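Local coordinates for protein acyl-CoA thioesterase II TesB2 (Mycobacterium marinum, PDB 3U0A) that probably hydrolyses fatty acyl-CoA thioesters to free fatty acid and coenzyme A, as a double-hotdog enzyme of the C/M/P thioester hydrolase family, at residues V174-R179 / L237-S242; L188-L193 / R229-D234. One frame throughout, in Å; residues are numbered along the deposited sequence.

Both interactions belong to the second hotdog unit of the protein, a curved antiparallel sheet wrapped round the helix 186-200. Interaction 1 pairs strand 171-178 with strand 237-247 inside that sheet; interaction 2 sets the helix against the loop that leads from strand 217-227 to strand 237-247. Along the chain the order is strand, helix, loop, strand, so the two halves of interaction 2 fall between those of interaction 1. Their centres lie about 12 Å apart, and they meet directly, with H178 N and A233 O 2.9 Å apart, a probable hydrogen bond. The loop thus ties the end of strand 171-178 to the helix that packs on the sheet.

Interaction 1: residues V174-R179 / L237-S242; sequences VWFRHR and LLYDQS. With SO4 (sulfate ion), chain C.
L237 and F176 form an antiparallel hydrogen-bonded pair, L237 N meeting F176 O at 3.0 Å and F176 N returning the bond to L237 O. L237 CB lies over one face of the F176 ring, 4.0 Å from its centroid, and CD1 touches CE1. A chi1 of 63° puts CG of F176 between its backbone N and carbonyl carbon, carrying the ring across to L237. L238, on the other face of the sheet, makes a non-hydrogen-bonded pair with W175: its CB methylene sits 3.6 Å from the centroid of the indole six-membered ring, 9° off the normal, a CH-pi contact, with CD1 along the CE2 and NE1 side. Y239 shares the face of F176, its CB 3.9 Å from F176 CE2 at the ring edge, and its backbone exchanges two hydrogen bonds with V174 (Y239 N to V174 O 2.8 Å). Q241 OE1 brushes V174 CG2 and is bonded by Q172. Beyond the pairs, R177 NH2 bonds O3 of a sulfate, probably from crystallisation liquor, at 3.2 Å, with weak bonds from NH1. Helix 186-200 packs on the face of F176 and Y239, M196 against F176 and S197 bonding the Y239 hydroxyl; strand 250-259 continues the sheet.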
ATOM      1  N   VAL A 174      -2.265  19.926  -1.489  1.00 42.13           N
ATOM      2  CA  VAL A 174      -2.276  20.643  -0.216  1.00 42.34           C
ATOM      3  C   VAL A 174      -0.872  20.864   0.336  1.00 42.19           C
ATOM      4  O   VAL A 174      -0.072  19.932   0.400  1.00 41.67           O
ATOM      5  CB  VAL A 174      -3.086  19.882   0.852  1.00 42.04           C
ATOM      6  CG1 VAL A 174      -3.342  20.793   2.038  1.00 42.51           C
ATOM      7  CG2 VAL A 174      -4.405  19.397   0.278  1.00 42.14           C
ATOM      8  N   TRP A 175      -0.579  22.089   0.754  1.00 42.75           N
ATOM      9  CA  TRP A 175       0.650  22.365   1.492  1.00 42.69           C
ATOM     10  C   TRP A 175       0.368  22.367   2.956  1.00 42.62           C
ATOM     11  O   TRP A 175      -0.601  22.937   3.407  1.00 43.06           O
ATOM     12  CB  TRP A 175       1.189  23.727   1.154  1.00 43.44           C
ATOM     13  CG  TRP A 175       1.816  23.883  -0.185  1.00 43.70           C
ATOM     14  CD1 TRP A 175       1.227  24.354  -1.335  1.00 44.23           C
ATOM     15  CD2 TRP A 175       3.207  23.630  -0.541  1.00 43.64           C
ATOM     16  NE1 TRP A 175       2.125  24.385  -2.357  1.00 44.48           N
ATOM     17  CE2 TRP A 175       3.333  23.964  -1.945  1.00 44.17           C
ATOM     18  CE3 TRP A 175       4.315  23.187   0.146  1.00 43.34           C
ATOM     19  CZ2 TRP A 175       4.528  23.848  -2.622  1.00 44.41           C
ATOM     20  CZ3 TRP A 175       5.513  23.039  -0.540  1.00 43.56           C
ATOM     21  CH2 TRP A 175       5.619  23.368  -1.898  1.00 44.10           C
ATOM     22  N   PHE A 176       1.244  21.758   3.725  1.00 42.20           N
ATOM     23  CA  PHE A 176       1.063  21.725   5.166  1.00 42.21           C
ATOM     24  C   PHE A 176       2.375  21.873   5.888  1.00 42.18           C
ATOM     25  O   PHE A 176       3.433  21.530   5.365  1.00 41.98           O
ATOM     26  CB  PHE A 176       0.286  20.465   5.650  1.00 41.75           C
ATOM     27  CG  PHE A 176       0.983  19.132   5.388  1.00 41.12           C
ATOM     28  CD1 PHE A 176       1.623  18.423   6.418  1.00 40.90           C
ATOM     29  CD2 PHE A 176       0.954  18.530   4.115  1.00 40.86           C
ATOM     30  CE1 PHE A 176       2.225  17.176   6.178  1.00 40.47           C
ATOM     31  CE2 PHE A 176       1.584  17.290   3.876  1.00 40.42           C
ATOM     32  CZ  PHE A 176       2.207  16.615   4.914  1.00 40.25           C
ATOM     33  N   ARG A 177       2.288  22.370   7.113  1.00 42.49           N
ATOM     34  CA  ARG A 177       3.447  22.665   7.909  1.00 42.60           C
ATOM     35  C   ARG A 177       2.981  22.809   9.360  1.00 42.86           C
ATOM     36  O   ARG A 177       1.979  23.476   9.625  1.00 43.35           O
ATOM     37  CB  ARG A 177       4.080  23.967   7.390  1.00 43.17           C
ATOM     38  CG  ARG A 177       5.115  24.570   8.314  1.00 43.51           C
ATOM     39  CD  ARG A 177       5.743  25.847   7.757  1.00 44.17           C
ATOM     40  NE  ARG A 177       4.944  27.044   7.948  1.00 44.89           N
ATOM     41  CZ  ARG A 177       5.374  28.289   7.726  1.00 45.67           C
ATOM     42  NH1 ARG A 177       6.619  28.526   7.296  1.00 45.82           N
ATOM     43  NH2 ARG A 177       4.553  29.313   7.923  1.00 46.42           N
ATOM     44  N   HIS A 178       3.718  22.193  10.282  1.00 42.66           N
ATOM     45  CA  HIS A 178       3.536  22.410  11.713  1.00 43.03           C
ATOM     46  C   HIS A 178       4.013  23.813  12.035  1.00 43.68           C
ATOM     47  O   HIS A 178       5.150  24.166  11.731  1.00 43.70           O
ATOM     48  CB  HIS A 178       4.310  21.375  12.542  1.00 42.73           C
ATOM     49  CG  HIS A 178       3.886  21.322  14.006  1.00 43.13           C
ATOM     50  ND1 HIS A 178       4.503  22.035  14.971  1.00 43.62           N
ATOM     51  CD2 HIS A 178       2.858  20.637  14.634  1.00 43.22           C
ATOM     52  CE1 HIS A 178       3.910  21.806  16.151  1.00 44.01           C
ATOM     53  NE2 HIS A 178       2.905  20.962  15.953  1.00 43.79           N
ATOM     54  N   ARG A 179       3.138  24.619  12.635  1.00 44.33           N
ATOM     55  CA  ARG A 179       3.415  26.033  12.932  1.00 45.11           C
ATOM     56  C   ARG A 179       4.656  26.258  13.787  1.00 45.25           C
ATOM     57  O   ARG A 179       5.468  27.104  13.496  1.00 45.57           O
ATOM     58  CB  ARG A 179       2.223  26.657  13.668  1.00 45.90           C
ATOM     59  CG  ARG A 179       1.362  27.558  12.817  1.00 46.47           C
ATOM     60  CD  ARG A 179      -0.072  27.692  13.335  1.00 47.14           C
ATOM     61  NE  ARG A 179      -0.922  28.194  12.239  1.00 47.50           N
ATOM     62  CZ  ARG A 179      -2.167  27.772  11.932  1.00 47.63           C
ATOM     63  NH1 ARG A 179      -2.778  26.818  12.648  1.00 47.45           N
ATOM     64  NH2 ARG A 179      -2.817  28.307  10.890  1.00 48.04           N
ATOM     65  N   LEU A 237       5.741  21.005   3.512  1.00 45.90           N
ATOM     66  CA  LEU A 237       5.572  19.775   2.736  1.00 45.69           C
ATOM     67  C   LEU A 237       4.418  19.966   1.737  1.00 45.55           C
ATOM     68  O   LEU A 237       3.354  20.479   2.099  1.00 45.19           O
ATOM     69  CB  LEU A 237       5.246  18.607   3.662  1.00 45.06           C
ATOM     70  CG  LEU A 237       6.242  18.313   4.762  1.00 45.19           C
ATOM     71  CD1 LEU A 237       5.634  17.380   5.783  1.00 44.57           C
ATOM     72  CD2 LEU A 237       7.564  17.775   4.192  1.00 45.75           C
ATOM     73  N   LEU A 238       4.635  19.569   0.487  1.00 45.89           N
ATOM     74  CA  LEU A 238       3.562  19.522  -0.489  1.00 45.80           C
ATOM     75  C   LEU A 238       3.026  18.111  -0.651  1.00 45.30           C
ATOM     76  O   LEU A 238       3.768  17.165  -0.948  1.00 45.39           O
ATOM     77  CB  LEU A 238       4.020  20.007  -1.839  1.00 46.56           C
ATOM     78  CG  LEU A 238       3.090  19.784  -3.051  1.00 46.65           C
ATOM     79  CD1 LEU A 238       1.898  20.730  -3.014  1.00 46.55           C
ATOM     80  CD2 LEU A 238       3.886  19.998  -4.315  1.00 47.51           C
ATOM     81  N   TYR A 239       1.725  17.991  -0.439  1.00 44.81           N
ATOM     82  CA  TYR A 239       1.058  16.757  -0.613  1.00 44.40           C
ATOM     83  C   TYR A 239       0.386  16.739  -1.960  1.00 44.68           C
ATOM     84  O   TYR A 239      -0.626  17.387  -2.166  1.00 44.69           O
ATOM     85  CB  TYR A 239      -0.007  16.565   0.427  1.00 43.79           C
ATOM     86  CG  TYR A 239      -0.223  15.125   0.763  1.00 43.35           C
ATOM     87  CD1 TYR A 239       0.294  14.081  -0.028  1.00 43.47           C
ATOM     88  CD2 TYR A 239      -0.960  14.784   1.877  1.00 42.86           C
ATOM     89  CE1 TYR A 239       0.087  12.740   0.330  1.00 43.07           C
ATOM     90  CE2 TYR A 239      -1.175  13.453   2.237  1.00 42.51           C
ATOM     91  CZ  TYR A 239      -0.650  12.435   1.497  1.00 42.60           C
ATOM     92  OH  TYR A 239      -0.891  11.154   1.966  1.00 42.26           O
ATOM     93  N   ASP A 240       0.937  15.962  -2.866  1.00 44.94           N
ATOM     94  CA  ASP A 240       0.340  15.801  -4.167  1.00 45.26           C
ATOM     95  C   ASP A 240      -0.517  14.520  -4.176  1.00 44.78           C
ATOM     96  O   ASP A 240       0.017  13.419  -4.081  1.00 44.58           O
ATOM     97  CB  ASP A 240       1.439  15.781  -5.220  1.00 45.94           C
ATOM     98  CG  ASP A 240       0.910  15.722  -6.598  1.00 46.40           C
ATOM     99  OD1 ASP A 240      -0.157  16.282  -6.866  1.00 46.47           O
ATOM    100  OD2 ASP A 240       1.575  15.101  -7.414  1.00 46.75           O
ATOM    101  N   GLN A 241      -1.836  14.713  -4.272  1.00 44.65           N
ATOM    102  CA  GLN A 241      -2.830  13.654  -4.031  1.00 44.20           C
ATOM    103  C   GLN A 241      -3.677  13.390  -5.252  1.00 44.55           C
ATOM    104  O   GLN A 241      -3.774  14.229  -6.157  1.00 45.12           O
ATOM    105  CB  GLN A 241      -3.803  14.015  -2.900  1.00 43.76           C
ATOM    106  CG  GLN A 241      -3.179  14.564  -1.649  1.00 43.49           C
ATOM    107  CD  GLN A 241      -4.223  15.016  -0.628  1.00 43.13           C
ATOM    108  OE1 GLN A 241      -5.257  15.564  -0.993  1.00 43.27           O
ATOM    109  NE2 GLN A 241      -3.945  14.797   0.652  1.00 42.74           N
ATOM    110  N   SER A 242      -4.285  12.206  -5.258  1.00 44.27           N
ATOM    111  CA  SER A 242      -5.241  11.836  -6.281  1.00 44.58           C
ATOM    112  C   SER A 242      -6.123  10.683  -5.824  1.00 44.17           C
ATOM    113  O   SER A 242      -5.761   9.920  -4.940  1.00 43.68           O
ATOM    114  CB  SER A 242      -4.534  11.471  -7.594  1.00 45.11           C
ATOM    115  OG  SER A 242      -4.498  10.066  -7.834  1.00 44.92           O
TER
HETATM  116  S   SO4 C 282       7.401  32.252   7.230  1.00 73.40           S
HETATM  117  O1  SO4 C 282       8.288  31.314   6.457  1.00 63.86           O
HETATM  118  O2  SO4 C 282       6.326  32.865   6.375  1.00 63.22           O
HETATM  119  O3  SO4 C 282       6.740  31.574   8.393  1.00 69.09           O
HETATM  120  O4  SO4 C 282       8.283  33.329   7.761  1.00 78.76           O

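Interaction 2: residues L188-L193 / R229-D234; sequences LHICAL and RGFRAD
H189 stands on the central helix of a hotdog fold and turns its imidazole edge to the loop 229-234, where A233 N donates a hydrogen bond to H189 ND1, 3.0 Å long. The donor lies only 6° out of the ring plane and the bond is nearly straight; together with that from NE2 to P183 O, it restrains the rotation of the ring. Histidine suits the place because its two nitrogens bond in different directions. R232 turns the face of its guanidinium to the rim of the imidazole: H189 CE1 sits over the centre of the group, 3.6 Å from R232 CZ, the planes 66° apart. D234 holds that guanidinium side-on, taking NE on OD1 and NH2 on OD2, while D184 takes NH1. One helical turn on, L193 CD1 lies over one face of the F231 ring, 4.0 Å from its centroid, and the ring's edge meets the carbonyl of H189. F231 CG lies between its backbone N and carbonyl carbon (chi1 62°), carrying toward the helix a flat apolar ring whose face meets the L193 methyl. Small alanines allow close approach of loop and helix, A192 CB lying 3.8 Å from A233 CB.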
ATOM      1  N   LEU A 188       9.108  11.324  15.443  1.00 42.51           N
ATOM      2  CA  LEU A 188       8.064  12.312  15.652  1.00 42.32           C
ATOM      3  C   LEU A 188       7.637  12.946  14.331  1.00 41.80           C
ATOM      4  O   LEU A 188       6.477  13.306  14.149  1.00 41.60           O
ATOM      5  CB  LEU A 188       8.536  13.416  16.630  1.00 42.71           C
ATOM      6  CG  LEU A 188       7.580  14.607  16.826  1.00 42.68           C
ATOM      7  CD1 LEU A 188       6.292  14.196  17.503  1.00 42.84           C
ATOM      8  CD2 LEU A 188       8.237  15.718  17.614  1.00 43.11           C
ATOM      9  N   HIS A 189       8.594  13.121  13.436  1.00 41.73           N
ATOM     10  CA  HIS A 189       8.302  13.722  12.159  1.00 41.38           C
ATOM     11  C   HIS A 189       7.519  12.765  11.311  1.00 41.02           C
ATOM     12  O   HIS A 189       6.522  13.148  10.741  1.00 40.74           O
ATOM     13  CB  HIS A 189       9.584  14.241  11.481  1.00 41.57           C
ATOM     14  CG  HIS A 189      10.171  15.452  12.179  1.00 41.92           C
ATOM     15  ND1 HIS A 189      10.053  16.682  11.694  1.00 41.93           N
ATOM     16  CD2 HIS A 189      10.831  15.572  13.398  1.00 42.34           C
ATOM     17  CE1 HIS A 189      10.608  17.544  12.548  1.00 42.33           C
ATOM     18  NE2 HIS A 189      11.091  16.855  13.582  1.00 42.56           N
ATOM     19  N   ILE A 190       7.953  11.506  11.269  1.00 41.13           N
ATOM     20  CA  ILE A 190       7.248  10.451  10.533  1.00 40.89           C
ATOM     21  C   ILE A 190       5.776  10.364  11.006  1.00 40.72           C
ATOM     22  O   ILE A 190       4.866  10.411  10.188  1.00 40.41           O
ATOM     23  CB  ILE A 190       8.026   9.102  10.614  1.00 41.24           C
ATOM     24  CG1 ILE A 190       9.346   9.189   9.833  1.00 41.49           C
ATOM     25  CG2 ILE A 190       7.249   7.968   9.987  1.00 41.08           C
ATOM     26  CD1 ILE A 190      10.414   8.236  10.347  1.00 42.13           C
ATOM     27  N   CYS A 191       5.569  10.312  12.325  1.00 41.03           N
ATOM     28  CA  CYS A 191       4.234  10.310  12.916  1.00 41.09           C
ATOM     29  C   CYS A 191       3.428  11.559  12.561  1.00 40.92           C
ATOM     30  O   CYS A 191       2.249  11.478  12.267  1.00 40.84           O
ATOM     31  CB  CYS A 191       4.311  10.152  14.435  1.00 41.63           C
ATOM     32  SG  CYS A 191       4.777   8.487  14.992  1.00 42.05           S
ATOM     33  N   ALA A 192       4.076  12.708  12.577  1.00 40.96           N
ATOM     34  CA  ALA A 192       3.433  13.953  12.201  1.00 40.93           C
ATOM     35  C   ALA A 192       2.887  13.833  10.775  1.00 40.55           C
ATOM     36  O   ALA A 192       1.721  14.114  10.539  1.00 40.57           O
ATOM     37  CB  ALA A 192       4.409  15.132  12.337  1.00 41.10           C
ATOM     38  N   LEU A 193       3.731  13.380   9.844  1.00 40.31           N
ATOM     39  CA  LEU A 193       3.344  13.248   8.443  1.00 40.02           C
ATOM     40  C   LEU A 193       2.259  12.170   8.258  1.00 39.87           C
ATOM     41  O   LEU A 193       1.310  12.361   7.469  1.00 39.75           O
ATOM     42  CB  LEU A 193       4.571  12.943   7.560  1.00 39.97           C
ATOM     43  CG  LEU A 193       4.339  12.666   6.065  1.00 39.78           C
ATOM     44  CD1 LEU A 193       5.572  13.004   5.268  1.00 39.97           C
ATOM     45  CD2 LEU A 193       3.969  11.220   5.808  1.00 39.64           C
ATOM     46  N   ARG A 229      12.882   9.414   2.419  1.00 46.61           N
ATOM     47  CA  ARG A 229      14.005  10.333   2.708  1.00 47.41           C
ATOM     48  C   ARG A 229      13.645  11.177   3.898  1.00 47.29           C
ATOM     49  O   ARG A 229      12.471  11.364   4.206  1.00 46.66           O
ATOM     50  CB  ARG A 229      14.295  11.254   1.517  1.00 47.98           C
ATOM     51  CG  ARG A 229      14.888  10.540   0.320  1.00 48.33           C
ATOM     52  CD  ARG A 229      14.744  11.383  -0.935  1.00 48.74           C
ATOM     53  NE  ARG A 229      15.146  10.649  -2.136  1.00 49.02           N
ATOM     54  CZ  ARG A 229      14.334   9.967  -2.955  1.00 48.55           C
ATOM     55  NH1 ARG A 229      13.014   9.906  -2.765  1.00 47.78           N
ATOM     56  NH2 ARG A 229      14.861   9.325  -3.988  1.00 48.92           N
ATOM     57  N   GLY A 230      14.650  11.690   4.571  1.00 47.94           N
ATOM     58  CA  GLY A 230      14.415  12.566   5.707  1.00 47.93           C
ATOM     59  C   GLY A 230      13.811  13.900   5.311  1.00 47.93           C
ATOM     60  O   GLY A 230      14.078  14.437   4.222  1.00 48.34           O
ATOM     61  N   PHE A 231      12.994  14.426   6.206  1.00 47.50           N
ATOM     62  CA  PHE A 231      12.313  15.702   6.001  1.00 47.44           C
ATOM     63  C   PHE A 231      12.079  16.347   7.369  1.00 47.35           C
ATOM     64  O   PHE A 231      12.465  15.793   8.394  1.00 47.39           O
ATOM     65  CB  PHE A 231      10.964  15.452   5.297  1.00 46.70           C
ATOM     66  CG  PHE A 231      10.015  14.602   6.110  1.00 45.93           C
ATOM     67  CD1 PHE A 231      10.061  13.222   6.032  1.00 45.67           C
ATOM     68  CD2 PHE A 231       9.115  15.197   6.980  1.00 45.54           C
ATOM     69  CE1 PHE A 231       9.213  12.441   6.792  1.00 45.05           C
ATOM     70  CE2 PHE A 231       8.267  14.431   7.750  1.00 44.94           C
ATOM     71  CZ  PHE A 231       8.313  13.047   7.659  1.00 44.71           C
ATOM     72  N   ARG A 232      11.417  17.493   7.379  1.00 47.24           N
ATOM     73  CA  ARG A 232      10.958  18.103   8.606  1.00 47.03           C
ATOM     74  C   ARG A 232       9.510  18.569   8.498  1.00 46.35           C
ATOM     75  O   ARG A 232       9.168  19.334   7.597  1.00 46.42           O
ATOM     76  CB  ARG A 232      11.854  19.282   8.928  1.00 47.81           C
ATOM     77  CG  ARG A 232      13.214  18.891   9.495  1.00 48.53           C
ATOM     78  CD  ARG A 232      13.879  20.024  10.272  1.00 49.22           C
ATOM     79  NE  ARG A 232      13.102  20.399  11.468  1.00 48.78           N
ATOM     80  CZ  ARG A 232      13.281  19.914  12.697  1.00 48.81           C
ATOM     81  NH1 ARG A 232      14.220  19.011  12.949  1.00 49.25           N
ATOM     82  NH2 ARG A 232      12.501  20.345  13.686  1.00 48.44           N
ATOM     83  N   ALA A 233       8.655  18.114   9.415  1.00 45.76           N
ATOM     84  CA  ALA A 233       7.247  18.495   9.414  1.00 45.14           C
ATOM     85  C   ALA A 233       6.940  19.885   9.949  1.00 45.24           C
ATOM     86  O   ALA A 233       5.813  20.276   9.893  1.00 44.80           O
ATOM     87  CB  ALA A 233       6.460  17.488  10.180  1.00 44.57           C
ATOM     88  N   ASP A 234       7.923  20.596  10.504  1.00 45.83           N
ATOM     89  CA  ASP A 234       7.784  22.022  10.785  1.00 46.04           C
ATOM     90  C   ASP A 234       8.296  22.930   9.626  1.00 46.60           C
ATOM     91  O   ASP A 234       8.426  24.157   9.788  1.00 46.94           O
ATOM     92  CB  ASP A 234       8.473  22.408  12.109  1.00 46.44           C
ATOM     93  CG  ASP A 234       9.892  21.856  12.228  1.00 47.12           C
ATOM     94  OD1 ASP A 234      10.389  21.239  11.259  1.00 47.29           O
ATOM     95  OD2 ASP A 234      10.487  22.010  13.314  1.00 47.51           O
TER